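Local coordinates for protein aryl acylamidase (bacterium CSBL00001, PDB 4YJ6) that probably hydrolyses the amide bond of aryl acylamides, as a member of the amidase signature family, at residues Lys11-Ile16 against Ala77-Leu82; Ser26-Val31 against Lys59-Glu64; Ala192-Thr197 against Pro398-Met403; Gly278-Gln283 against Trp430-Leu435. One frame throughout, in Å; residues are numbered along the deposited sequence.

Contact 1: residues Lys11-Ile16 against Ala77-Leu82; sequences KSAAEI and AGVPTL
The first turn of helix 13-21 comes up against the residues that lead into strand 80-84, with the alpha carbons of A13 and V79 5.8 Å apart. No hydrogen bond joins the two segments, and what they share is apolar. A13 presents its methyl between the two branches of V79, its CB 4.0 Å from V79 CG1; so small a side chain lets the helix lie close to the strand entry. I16, one turn further, reaches in with both ends of its branched chain. With CG1 beside the backbone N (chi1 -70°), CG2 is left anti to that N and comes down on the carbonyl of G78, 3.5 Å from G78 O, while CD1 reaches the CD corner of the P80 ring, 3.7 Å from P80 CD. At the phi of G78, 91°, a beta carbon would collide with the carbonyl O of A77, which calls for glycine. The helix start itself is a capping box: S12 OG accepts from E15 N at 2.9 Å, and E15 OE1 in turn accepts from S12 N, also at 2.9 Å and nearly straight at 173°. The amides between them, of A13 and A14, go to the carboxylate of D233. Strand 80-84 is an outer strand of a three-stranded mixed sheet, paired with strand 126-131, and P80 also touches V30 and T34 of helix 27-45.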
loop_
_atom_site.group_PDB
_atom_site.type_symbol
_atom_site.label_atom_id
_atom_site.label_comp_id
_atom_site.label_asym_id
_atom_site.label_seq_id
_atom_site.Cartn_x
_atom_site.Cartn_y
_atom_site.Cartn_z
ATOM N N LYS A 11 12.374 -12.847 9.791
ATOM C CA LYS A 11 13.451 -11.925 10.096
ATOM C C LYS A 11 13.076 -10.533 9.567
ATOM O O LYS A 11 12.455 -10.431 8.495
ATOM C CB LYS A 11 14.757 -12.362 9.447
ATOM C CG LYS A 11 15.307 -13.658 10.042
ATOM C CD LYS A 11 16.021 -13.401 11.377
ATOM C CE LYS A 11 16.854 -14.638 11.801
ATOM N NZ LYS A 11 15.970 -15.769 12.215
ATOM N N SER A 12 13.463 -9.499 10.306
ATOM C CA SER A 12 13.242 -8.123 9.840
ATOM C C SER A 12 14.259 -7.714 8.780
ATOM O O SER A 12 15.292 -8.357 8.604
ATOM C CB SER A 12 13.290 -7.133 11.000
ATOM O OG SER A 12 14.604 -6.993 11.480
ATOM N N ALA A 13 13.960 -6.646 8.044
ATOM C CA ALA A 13 14.953 -6.111 7.110
ATOM C C ALA A 13 16.198 -5.670 7.874
ATOM O O ALA A 13 17.316 -5.878 7.406
ATOM C CB ALA A 13 14.363 -4.918 6.309
ATOM N N ALA A 14 16.010 -5.041 9.041
ATOM C CA ALA A 14 17.158 -4.628 9.840
ATOM C C ALA A 14 17.999 -5.856 10.199
ATOM O O ALA A 14 19.227 -5.818 10.123
ATOM C CB ALA A 14 16.695 -3.909 11.118
ATOM N N GLU A 15 17.353 -6.946 10.564
ATOM C CA GLU A 15 18.099 -8.164 10.925
ATOM C C GLU A 15 18.831 -8.747 9.730
ATOM O O GLU A 15 19.989 -9.120 9.840
ATOM C CB GLU A 15 17.166 -9.206 11.528
ATOM C CG GLU A 15 16.747 -8.812 12.944
ATOM C CD GLU A 15 15.690 -9.722 13.542
ATOM O OE1 GLU A 15 14.788 -10.178 12.808
ATOM O OE2 GLU A 15 15.736 -9.953 14.787
ATOM N N ILE A 16 18.157 -8.849 8.590
ATOM C CA ILE A 16 18.825 -9.374 7.390
ATOM C C ILE A 16 20.004 -8.522 6.964
ATOM O O ILE A 16 21.070 -9.041 6.583
ATOM C CB ILE A 16 17.837 -9.517 6.233
ATOM C CG1 ILE A 16 16.886 -10.682 6.580
ATOM C CG2 ILE A 16 18.589 -9.854 4.932
ATOM C CD1 ILE A 16 15.665 -10.710 5.746
ATOM N N ALA A 77 21.434 -4.000 1.676
ATOM C CA ALA A 77 22.094 -5.123 1.021
ATOM C C ALA A 77 21.592 -6.490 1.494
ATOM O O ALA A 77 21.692 -6.851 2.682
ATOM C CB ALA A 77 23.647 -5.019 1.193
ATOM N N GLY A 78 21.045 -7.244 0.552
ATOM C CA GLY A 78 20.605 -8.602 0.807
ATOM C C GLY A 78 19.149 -8.736 1.245
ATOM O O GLY A 78 18.659 -9.836 1.389
ATOM N N VAL A 79 18.451 -7.627 1.460
ATOM C CA VAL A 79 17.062 -7.727 1.914
ATOM C C VAL A 79 16.205 -8.177 0.743
ATOM O O VAL A 79 16.176 -7.503 -0.279
ATOM C CB VAL A 79 16.569 -6.356 2.395
ATOM C CG1 VAL A 79 15.037 -6.398 2.701
ATOM C CG2 VAL A 79 17.351 -5.935 3.615
ATOM N N PRO A 80 15.464 -9.293 0.878
ATOM C CA PRO A 80 14.636 -9.759 -0.237
ATOM C C PRO A 80 13.301 -9.040 -0.282
ATOM O O PRO A 80 12.728 -8.783 0.767
ATOM C CB PRO A 80 14.420 -11.235 0.082
ATOM C CG PRO A 80 14.420 -11.293 1.601
ATOM C CD PRO A 80 15.416 -10.209 2.040
ATOM N N THR A 81 12.797 -8.748 -1.473
ATOM C CA THR A 81 11.514 -8.063 -1.543
ATOM C C THR A 81 10.866 -8.368 -2.892
ATOM O O THR A 81 11.487 -9.010 -3.757
ATOM C CB THR A 81 11.687 -6.522 -1.329
ATOM O OG1 THR A 81 10.385 -5.926 -1.165
ATOM C CG2 THR A 81 12.378 -5.859 -2.540
ATOM N N LEU A 82 9.613 -7.960 -3.063
ATOM C CA LEU A 82 8.938 -8.074 -4.361
ATOM C C LEU A 82 8.209 -6.761 -4.664
ATOM O O LEU A 82 7.814 -6.046 -3.712
ATOM C CB LEU A 82 7.918 -9.224 -4.361
ATOM C CG LEU A 82 8.469 -10.651 -4.380
ATOM C CD1 LEU A 82 8.873 -11.117 -2.981
ATOM C CD2 LEU A 82 7.401 -11.580 -4.943
#

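Contact 2: residues Ser26-Val31 against Lys59-Glu64; sequences SPREVV and KAAALE
S26 reaches E64 with its hydroxyl, OG donating to E64 OE1 at 2.6 Å. The same oxygen caps helix 27-45: it stands anti to its own backbone N and accepts from R28 N at 3.1 Å, so one small polar side chain closes the helix end and ties it to the neighbouring helix. P27 follows in the first turn, where a proline costs no backbone hydrogen bond. Its CB packs on A60 CB at 3.9 Å, its CG lies 3.7 Å from L63 CD1, and the ring crosses the side chains of L63 and E64 at about a right angle. These contacts belong to a helix pair, 27-45 against 53-69, whose segments run nearly antiparallel at 154° with axes 8.5 Å apart; alanine at 60 keeps the facing surface low enough for so close an approach. R28 stretches along the outer side of the pair, extended from CG to NE, and its NE donates to E64 OE2 at 2.9 Å with an angle of 166°, a salt bridge. OE2 lies near the guanidinium plane, yet NE comes to it from above the plane of the acid, the two planes being 55° apart. A61 CB sits over one face of the guanidinium, toward its rim. E64 is thus held through both oxygens, which fixes the turn of its carboxylate and would favour its charged form. Deeper in, V31 sets CG2 against A60 CB, 3.8 Å away, and also touches L126 of strand 126-131.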
loop_
_atom_site.group_PDB
_atom_site.type_symbol
_atom_site.label_atom_id
_atom_site.label_comp_id
_atom_site.label_asym_id
_atom_site.label_seq_id
_atom_site.Cartn_x
_atom_site.Cartn_y
_atom_site.Cartn_z
ATOM N N SER A 26 25.060 -15.649 3.329
ATOM C CA SER A 26 25.307 -15.121 1.989
ATOM C C SER A 26 24.014 -14.614 1.356
ATOM O O SER A 26 22.977 -15.197 1.566
ATOM C CB SER A 26 25.815 -16.242 1.078
ATOM O OG SER A 26 26.060 -15.711 -0.236
ATOM N N PRO A 27 24.105 -13.551 0.528
ATOM C CA PRO A 27 22.958 -13.157 -0.308
ATOM C C PRO A 27 22.403 -14.356 -1.088
ATOM O O PRO A 27 21.190 -14.465 -1.256
ATOM C CB PRO A 27 23.555 -12.133 -1.263
ATOM C CG PRO A 27 24.742 -11.581 -0.545
ATOM C CD PRO A 27 25.283 -12.702 0.294
ATOM N N ARG A 28 23.272 -15.250 -1.561
ATOM C CA ARG A 28 22.780 -16.440 -2.251
ATOM C C ARG A 28 21.828 -17.239 -1.383
ATOM O O ARG A 28 20.819 -17.741 -1.861
ATOM C CB ARG A 28 23.936 -17.370 -2.651
ATOM C CG ARG A 28 24.972 -16.781 -3.618
ATOM C CD ARG A 28 25.982 -17.890 -3.924
ATOM N NE ARG A 28 27.078 -17.525 -4.823
ATOM C CZ ARG A 28 27.055 -17.692 -6.143
ATOM N NH1 ARG A 28 25.949 -18.195 -6.742
ATOM N NH2 ARG A 28 28.154 -17.377 -6.857
ATOM N N GLU A 29 22.152 -17.376 -0.091
ATOM C CA GLU A 29 21.347 -18.196 0.773
ATOM C C GLU A 29 20.047 -17.450 1.112
ATOM O O GLU A 29 19.001 -18.046 1.224
ATOM C CB GLU A 29 22.102 -18.566 2.052
ATOM C CG GLU A 29 21.294 -19.490 2.913
ATOM C CD GLU A 29 22.017 -19.926 4.186
ATOM O OE1 GLU A 29 21.334 -20.488 5.094
ATOM O OE2 GLU A 29 23.254 -19.705 4.276
ATOM N N VAL A 30 20.118 -16.132 1.231
ATOM C CA VAL A 30 18.882 -15.367 1.433
ATOM C C VAL A 30 17.928 -15.642 0.272
ATOM O O VAL A 30 16.744 -15.884 0.471
ATOM C CB VAL A 30 19.147 -13.861 1.510
ATOM C CG1 VAL A 30 17.780 -13.141 1.571
ATOM C CG2 VAL A 30 19.992 -13.524 2.755
ATOM N N VAL A 31 18.435 -15.608 -0.958
ATOM C CA VAL A 31 17.545 -15.811 -2.114
ATOM C C VAL A 31 16.969 -17.233 -2.113
ATOM O O VAL A 31 15.766 -17.414 -2.281
ATOM C CB VAL A 31 18.286 -15.542 -3.412
ATOM C CG1 VAL A 31 17.502 -16.017 -4.628
ATOM C CG2 VAL A 31 18.635 -14.032 -3.491
ATOM N N LYS A 59 21.925 -11.406 -9.174
ATOM C CA LYS A 59 22.227 -10.230 -8.374
ATOM C C LYS A 59 22.876 -10.674 -7.079
ATOM O O LYS A 59 23.784 -10.013 -6.596
ATOM C CB LYS A 59 20.966 -9.432 -8.045
ATOM C CG LYS A 59 20.271 -8.785 -9.251
ATOM C CD LYS A 59 21.109 -7.714 -9.867
ATOM C CE LYS A 59 20.326 -6.993 -10.988
ATOM N NZ LYS A 59 20.782 -5.594 -11.073
ATOM N N ALA A 60 22.394 -11.776 -6.507
ATOM C CA ALA A 60 22.974 -12.243 -5.235
ATOM C C ALA A 60 24.435 -12.640 -5.412
ATOM O O ALA A 60 25.257 -12.389 -4.522
ATOM C CB ALA A 60 22.188 -13.413 -4.696
ATOM N N ALA A 61 24.764 -13.296 -6.532
ATOM C CA ALA A 61 26.187 -13.688 -6.780
ATOM C C ALA A 61 27.091 -12.475 -6.854
ATOM O O ALA A 61 28.196 -12.470 -6.317
ATOM C CB ALA A 61 26.325 -14.545 -8.078
ATOM N N ALA A 62 26.622 -11.421 -7.518
ATOM C CA ALA A 62 27.414 -10.207 -7.661
ATOM C C ALA A 62 27.537 -9.491 -6.304
ATOM O O ALA A 62 28.589 -8.951 -5.968
ATOM C CB ALA A 62 26.775 -9.285 -8.728
ATOM N N LEU A 63 26.459 -9.510 -5.524
ATOM C CA LEU A 63 26.474 -8.851 -4.208
ATOM C C LEU A 63 27.429 -9.613 -3.294
ATOM O O LEU A 63 28.238 -9.025 -2.541
ATOM C CB LEU A 63 25.060 -8.874 -3.621
ATOM C CG LEU A 63 24.601 -7.748 -2.675
ATOM C CD1 LEU A 63 23.541 -8.241 -1.682
ATOM C CD2 LEU A 63 25.653 -6.853 -2.023
ATOM N N GLU A 64 27.359 -10.934 -3.385
ATOM C CA GLU A 64 28.235 -11.767 -2.572
ATOM C C GLU A 64 29.691 -11.461 -2.915
ATOM O O GLU A 64 30.532 -11.329 -2.006
ATOM C CB GLU A 64 27.930 -13.235 -2.801
ATOM C CG GLU A 64 28.913 -14.176 -2.062
ATOM C CD GLU A 64 28.714 -15.622 -2.452
ATOM O OE1 GLU A 64 28.105 -16.381 -1.666
ATOM O OE2 GLU A 64 29.171 -16.006 -3.558
#

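Contact 3: residues Ala192-Thr197 against Pro398-Met403; sequences AAWTNT and PTLACM
W194 and L400 make the tight part of this contact, together with the backbone that follows L400. The indole N-H of W194 donates to C402 O, NE1 to O 3.0 Å at an angle of 161°; the acceptor lies near the ring plane, while the donor is tilted 23° from the plane of the carbonyl. L400 CD1 presses close to the same corner of the indole, 3.4 Å from W194 CD1, and the two side chains cross at about a right angle. Further along the ring, the carbonyl carbon of M403 sits over the rim of one face, and M403 O is 3.3 Å from W194 CZ2. Tryptophan suits the place because it combines a broad apolar surface with one donor for a buried main-chain oxygen. This packing joins helix 190-195 to the loop that leaves strand 394-398 of the large mixed sheet. The ring of W430 meets that of W194, nearly parallel to it. The other end of the contact is slighter: A193 offers a lone methyl, CB 3.7 Å from T399 CG2 and 3.7 Å from L400 CD1, while T399 turns its hydroxyl to S445. Selenomethionine M403 is partly exposed; its CB points away from the helix, and its side chain touches L454, A456 and I451. Beyond W194 the helix closes in a Schellman motif, N196 taking a positive phi of 62°, and A192 O accepts from both T195 N and T197 N, which approach from opposite faces of its carbonyl plane.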
loop_
_atom_site.group_PDB
_atom_site.type_symbol
_atom_site.label_atom_id
_atom_site.label_comp_id
_atom_site.label_asym_id
_atom_site.label_seq_id
_atom_site.Cartn_x
_atom_site.Cartn_y
_atom_site.Cartn_z
ATOM N N ALA A 192 -2.671 -3.528 4.398
ATOM C CA ALA A 192 -1.938 -3.584 5.661
ATOM C C ALA A 192 -2.937 -3.747 6.837
ATOM O O ALA A 192 -2.744 -4.587 7.725
ATOM C CB ALA A 192 -1.111 -2.302 5.849
ATOM N N ALA A 193 -3.992 -2.923 6.824
ATOM C CA ALA A 193 -5.013 -2.935 7.893
ATOM C C ALA A 193 -5.616 -4.337 8.022
ATOM O O ALA A 193 -5.807 -4.847 9.131
ATOM C CB ALA A 193 -6.118 -1.920 7.568
ATOM N N TRP A 194 -5.957 -4.953 6.894
ATOM C CA TRP A 194 -6.562 -6.294 6.978
ATOM C C TRP A 194 -5.581 -7.433 7.274
ATOM O O TRP A 194 -6.024 -8.559 7.426
ATOM C CB TRP A 194 -7.294 -6.616 5.672
ATOM C CG TRP A 194 -8.667 -5.995 5.554
ATOM C CD1 TRP A 194 -9.281 -5.159 6.455
ATOM C CD2 TRP A 194 -9.592 -6.168 4.471
ATOM N NE1 TRP A 194 -10.531 -4.808 5.989
ATOM C CE2 TRP A 194 -10.755 -5.417 4.789
ATOM C CE3 TRP A 194 -9.568 -6.909 3.279
ATOM C CZ2 TRP A 194 -11.861 -5.355 3.945
ATOM C CZ3 TRP A 194 -10.678 -6.851 2.431
ATOM C CH2 TRP A 194 -11.805 -6.065 2.773
ATOM N N THR A 195 -4.271 -7.173 7.297
ATOM C CA THR A 195 -3.274 -8.251 7.489
ATOM C C THR A 195 -2.306 -8.021 8.646
ATOM O O THR A 195 -1.285 -8.708 8.747
ATOM C CB THR A 195 -2.433 -8.494 6.204
ATOM O OG1 THR A 195 -1.765 -7.280 5.868
ATOM C CG2 THR A 195 -3.319 -8.931 5.067
ATOM N N ASN A 196 -2.619 -7.088 9.544
ATOM C CA ASN A 196 -1.776 -6.882 10.729
ATOM C C ASN A 196 -0.376 -6.446 10.312
ATOM O O ASN A 196 0.585 -6.790 10.970
ATOM C CB ASN A 196 -1.667 -8.185 11.596
ATOM C CG ASN A 196 -1.202 -7.919 13.000
ATOM O OD1 ASN A 196 -1.859 -7.186 13.737
ATOM N ND2 ASN A 196 -0.091 -8.535 13.402
ATOM N N THR A 197 -0.268 -5.697 9.213
ATOM C CA THR A 197 1.025 -5.148 8.830
ATOM C C THR A 197 1.005 -3.625 8.827
ATOM O O THR A 197 -0.051 -2.998 8.941
ATOM C CB THR A 197 1.477 -5.706 7.485
ATOM O OG1 THR A 197 0.428 -5.567 6.517
ATOM C CG2 THR A 197 1.825 -7.219 7.640
ATOM N N PRO A 398 -10.000 5.041 12.148
ATOM C CA PRO A 398 -9.828 3.665 11.681
ATOM C C PRO A 398 -9.323 3.724 10.246
ATOM O O PRO A 398 -9.748 4.597 9.492
ATOM C CB PRO A 398 -11.256 3.067 11.695
ATOM C CG PRO A 398 -12.126 4.105 12.465
ATOM C CD PRO A 398 -11.420 5.442 12.227
ATOM N N THR A 399 -8.455 2.805 9.848
ATOM C CA THR A 399 -8.021 2.795 8.445
ATOM C C THR A 399 -9.202 2.528 7.517
ATOM O O THR A 399 -9.326 3.165 6.479
ATOM C CB THR A 399 -6.958 1.708 8.247
ATOM O OG1 THR A 399 -5.949 1.920 9.234
ATOM C CG2 THR A 399 -6.343 1.739 6.818
ATOM N N LEU A 400 -10.061 1.574 7.915
ATOM C CA LEU A 400 -11.126 1.083 7.070
ATOM C C LEU A 400 -12.443 0.994 7.831
ATOM O O LEU A 400 -12.451 0.873 9.054
ATOM C CB LEU A 400 -10.822 -0.332 6.587
ATOM C CG LEU A 400 -9.490 -0.455 5.863
ATOM C CD1 LEU A 400 -9.219 -1.923 5.557
ATOM C CD2 LEU A 400 -9.581 0.374 4.582
ATOM N N ALA A 401 -13.537 1.016 7.078
ATOM C CA ALA A 401 -14.884 0.999 7.689
ATOM C C ALA A 401 -15.397 -0.415 7.977
ATOM O O ALA A 401 -16.455 -0.551 8.615
ATOM C CB ALA A 401 -15.855 1.694 6.777
ATOM N N CYS A 402 -14.704 -1.442 7.491
ATOM C CA CYS A 402 -15.174 -2.826 7.677
ATOM C C CYS A 402 -14.023 -3.822 7.755
ATOM O O CYS A 402 -12.881 -3.524 7.378
ATOM C CB CYS A 402 -16.118 -3.239 6.541
ATOM S SG CYS A 402 -15.360 -3.176 4.865
HETATM N N MSE A 403 -14.356 -5.014 8.240
HETATM C CA MSE A 403 -13.422 -6.128 8.332
HETATM C C MSE A 403 -13.245 -6.842 6.999
HETATM O O MSE A 403 -13.996 -6.615 6.049
HETATM C CB MSE A 403 -13.961 -7.138 9.367
HETATM C CG MSE A 403 -14.203 -6.539 10.741
HETATM SE SE MSE A 403 -12.581 -5.814 11.540
HETATM C CE MSE A 403 -11.480 -7.424 11.654
#

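Contact 4: residues Gly278-Gln283 against Trp430-Leu435; sequences GVFPVQ and WCMTYL
Selenomethionine M432 lies flat along F280, its CG almost exactly above the ring, 3.5 Å from the centroid and only 6° off the normal, a CH-pi contact. The two side chains slide past each other in opposite directions, which carries the selenium toward the root of the phenyl, SE 3.4 Å from F280 CD1, in an oblique Met-aromatic contact. A bend at chi3, -76°, turns the terminal methyl aside from the ring, and CE comes to 3.9 Å from V282 CG2. The flexible, unbranched chain of a methionine suits this place, since it can follow a flat surface along its length. At its far end the phenyl turns its edge to Y434, an offset edge-to-face pair with planes at 65° and centroids 5.8 Å apart. Y434 OH sits 3.5 Å from F280 CE2, an approach oblique to the phenyl ring. The arrangement links the loop between strand 270-273 and helix 284-299 to the type I turn C431-Y434 that leads into helix 434-439. L435 CD1 comes to the edge of the phenyl, 4.2 Å from F280 CE1 and near the ring plane. M432, Y434 and L435, close in sequence, all touch the ring, as does Q315 of helix 315-339, and this buried, wholly apolar ring asks for no hydrogen-bonding partner. V282 crosses M432 at about a right angle, with CG2 3.8 Å from SE; its compact branches fit beside the bent chain. M318 of helix 315-339 touches V279, Y434 and L435.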
loop_
_atom_site.group_PDB
_atom_site.type_symbol
_atom_site.label_atom_id
_atom_site.label_comp_id
_atom_site.label_asym_id
_atom_site.label_seq_id
_atom_site.Cartn_x
_atom_site.Cartn_y
_atom_site.Cartn_z
ATOM N N GLY A 278 -16.924 11.672 10.424
ATOM C CA GLY A 278 -18.231 12.310 10.422
ATOM C C GLY A 278 -19.157 11.941 9.285
ATOM O O GLY A 278 -20.298 12.421 9.249
ATOM N N VAL A 279 -18.690 11.134 8.330
ATOM C CA VAL A 279 -19.481 10.857 7.130
ATOM C C VAL A 279 -19.569 9.380 6.735
ATOM O O VAL A 279 -20.425 9.048 5.929
ATOM C CB VAL A 279 -18.957 11.620 5.877
ATOM C CG1 VAL A 279 -19.094 13.124 6.082
ATOM C CG2 VAL A 279 -17.497 11.280 5.618
ATOM N N PHE A 280 -18.700 8.504 7.260
ATOM C CA PHE A 280 -18.755 7.081 6.842
ATOM C C PHE A 280 -19.511 6.216 7.842
ATOM O O PHE A 280 -19.426 6.449 9.046
ATOM C CB PHE A 280 -17.362 6.454 6.757
ATOM C CG PHE A 280 -16.463 7.060 5.701
ATOM C CD1 PHE A 280 -15.611 8.120 6.029
ATOM C CD2 PHE A 280 -16.469 6.570 4.402
ATOM C CE1 PHE A 280 -14.768 8.672 5.072
ATOM C CE2 PHE A 280 -15.635 7.118 3.414
ATOM C CZ PHE A 280 -14.771 8.160 3.759
ATOM N N PRO A 281 -20.212 5.183 7.329
ATOM C CA PRO A 281 -20.734 4.138 8.220
ATOM C C PRO A 281 -19.610 3.181 8.583
ATOM O O PRO A 281 -18.974 2.667 7.673
ATOM C CB PRO A 281 -21.800 3.465 7.369
ATOM C CG PRO A 281 -21.269 3.597 5.928
ATOM C CD PRO A 281 -20.597 4.976 5.924
ATOM N N VAL A 282 -19.329 2.991 9.869
ATOM C CA VAL A 282 -18.186 2.175 10.269
ATOM C C VAL A 282 -18.652 1.094 11.213
ATOM O O VAL A 282 -19.392 1.383 12.164
ATOM C CB VAL A 282 -17.124 3.036 10.991
ATOM C CG1 VAL A 282 -15.952 2.178 11.498
ATOM C CG2 VAL A 282 -16.647 4.127 10.016
ATOM N N GLN A 283 -18.226 -0.139 10.976
ATOM C CA GLN A 283 -18.646 -1.245 11.860
ATOM C C GLN A 283 -18.329 -0.911 13.325
ATOM O O GLN A 283 -17.221 -0.479 13.690
ATOM C CB GLN A 283 -18.002 -2.577 11.407
ATOM C CG GLN A 283 -18.524 -3.019 10.064
ATOM C CD GLN A 283 -17.875 -4.292 9.551
ATOM O OE1 GLN A 283 -16.787 -4.704 10.015
ATOM N NE2 GLN A 283 -18.537 -4.926 8.586
ATOM N N TRP A 430 -15.682 2.028 1.399
ATOM C CA TRP A 430 -15.319 1.731 2.785
ATOM C C TRP A 430 -13.807 1.964 3.038
ATOM O O TRP A 430 -13.313 1.794 4.160
ATOM C CB TRP A 430 -15.692 0.258 3.093
ATOM C CG TRP A 430 -15.227 -0.662 1.965
ATOM C CD1 TRP A 430 -15.890 -0.936 0.805
ATOM C CD2 TRP A 430 -13.972 -1.357 1.882
ATOM N NE1 TRP A 430 -15.121 -1.757 0.002
ATOM C CE2 TRP A 430 -13.954 -2.047 0.659
ATOM C CE3 TRP A 430 -12.877 -1.483 2.746
ATOM C CZ2 TRP A 430 -12.846 -2.828 0.244
ATOM C CZ3 TRP A 430 -11.797 -2.264 2.355
ATOM C CH2 TRP A 430 -11.799 -2.939 1.127
ATOM N N CYS A 431 -13.071 2.337 1.991
ATOM C CA CYS A 431 -11.634 2.583 2.138
ATOM C C CYS A 431 -11.425 4.059 2.485
ATOM O O CYS A 431 -11.076 4.863 1.601
ATOM C CB CYS A 431 -10.879 2.250 0.836
ATOM S SG CYS A 431 -11.223 0.552 0.245
HETATM N N MSE A 432 -11.617 4.400 3.761
HETATM C CA MSE A 432 -11.630 5.791 4.220
HETATM C C MSE A 432 -10.297 6.484 4.008
HETATM O O MSE A 432 -10.228 7.706 4.010
HETATM C CB MSE A 432 -12.062 5.819 5.681
HETATM C CG MSE A 432 -13.386 5.131 5.796
HETATM SE SE MSE A 432 -14.052 5.519 7.582
HETATM C CE MSE A 432 -12.954 4.335 8.649
ATOM N N THR A 433 -9.261 5.663 3.824
ATOM C CA THR A 433 -7.932 6.102 3.374
ATOM C C THR A 433 -7.939 7.055 2.175
ATOM O O THR A 433 -6.981 7.838 2.014
ATOM C CB THR A 433 -7.149 4.850 2.909
ATOM O OG1 THR A 433 -8.006 4.003 2.132
ATOM C CG2 THR A 433 -6.739 4.043 4.130
ATOM N N TYR A 434 -8.957 6.985 1.305
ATOM C CA TYR A 434 -8.857 7.767 0.064
ATOM C C TYR A 434 -8.836 9.273 0.345
ATOM O O TYR A 434 -8.451 10.050 -0.559
ATOM C CB TYR A 434 -9.939 7.420 -0.991
ATOM C CG TYR A 434 -11.387 7.745 -0.625
ATOM C CD1 TYR A 434 -11.825 9.073 -0.508
ATOM C CD2 TYR A 434 -12.321 6.724 -0.471
ATOM C CE1 TYR A 434 -13.159 9.364 -0.184
ATOM C CE2 TYR A 434 -13.642 6.998 -0.153
ATOM C CZ TYR A 434 -14.057 8.316 -0.013
ATOM O OH TYR A 434 -15.384 8.590 0.297
ATOM N N LEU A 435 -9.243 9.697 1.542
ATOM C CA LEU A 435 -9.199 11.142 1.840
ATOM C C LEU A 435 -7.778 11.710 1.664
ATOM O O LEU A 435 -7.641 12.854 1.246
ATOM C CB LEU A 435 -9.703 11.453 3.238
ATOM C CG LEU A 435 -11.154 11.058 3.472
ATOM C CD1 LEU A 435 -11.519 11.320 4.962
ATOM C CD2 LEU A 435 -12.076 11.821 2.545
#

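In the fold
The four contacts fall into two pairs, and contacts 1 and 2 close along the chain before contacts 3 and 4 open. Contacts 1 and 2, with centres 12 Å apart, touch where V30 and L63 meet G78; contact 2 is nested within the chain loop closed by contact 1, and together they join the early helices 13-21, 27-45 and 53-69 to the edge of the three-stranded sheet. Contacts 3 and 4, also 12 Å apart, alternate along the chain, share probable hydrogen bonds between Q283 and both A401 and M403, and join loops beside the eight-stranded sheet. Contacts 2 and 4 lie on opposite sides of the chain's centre, about 44 Å between centres.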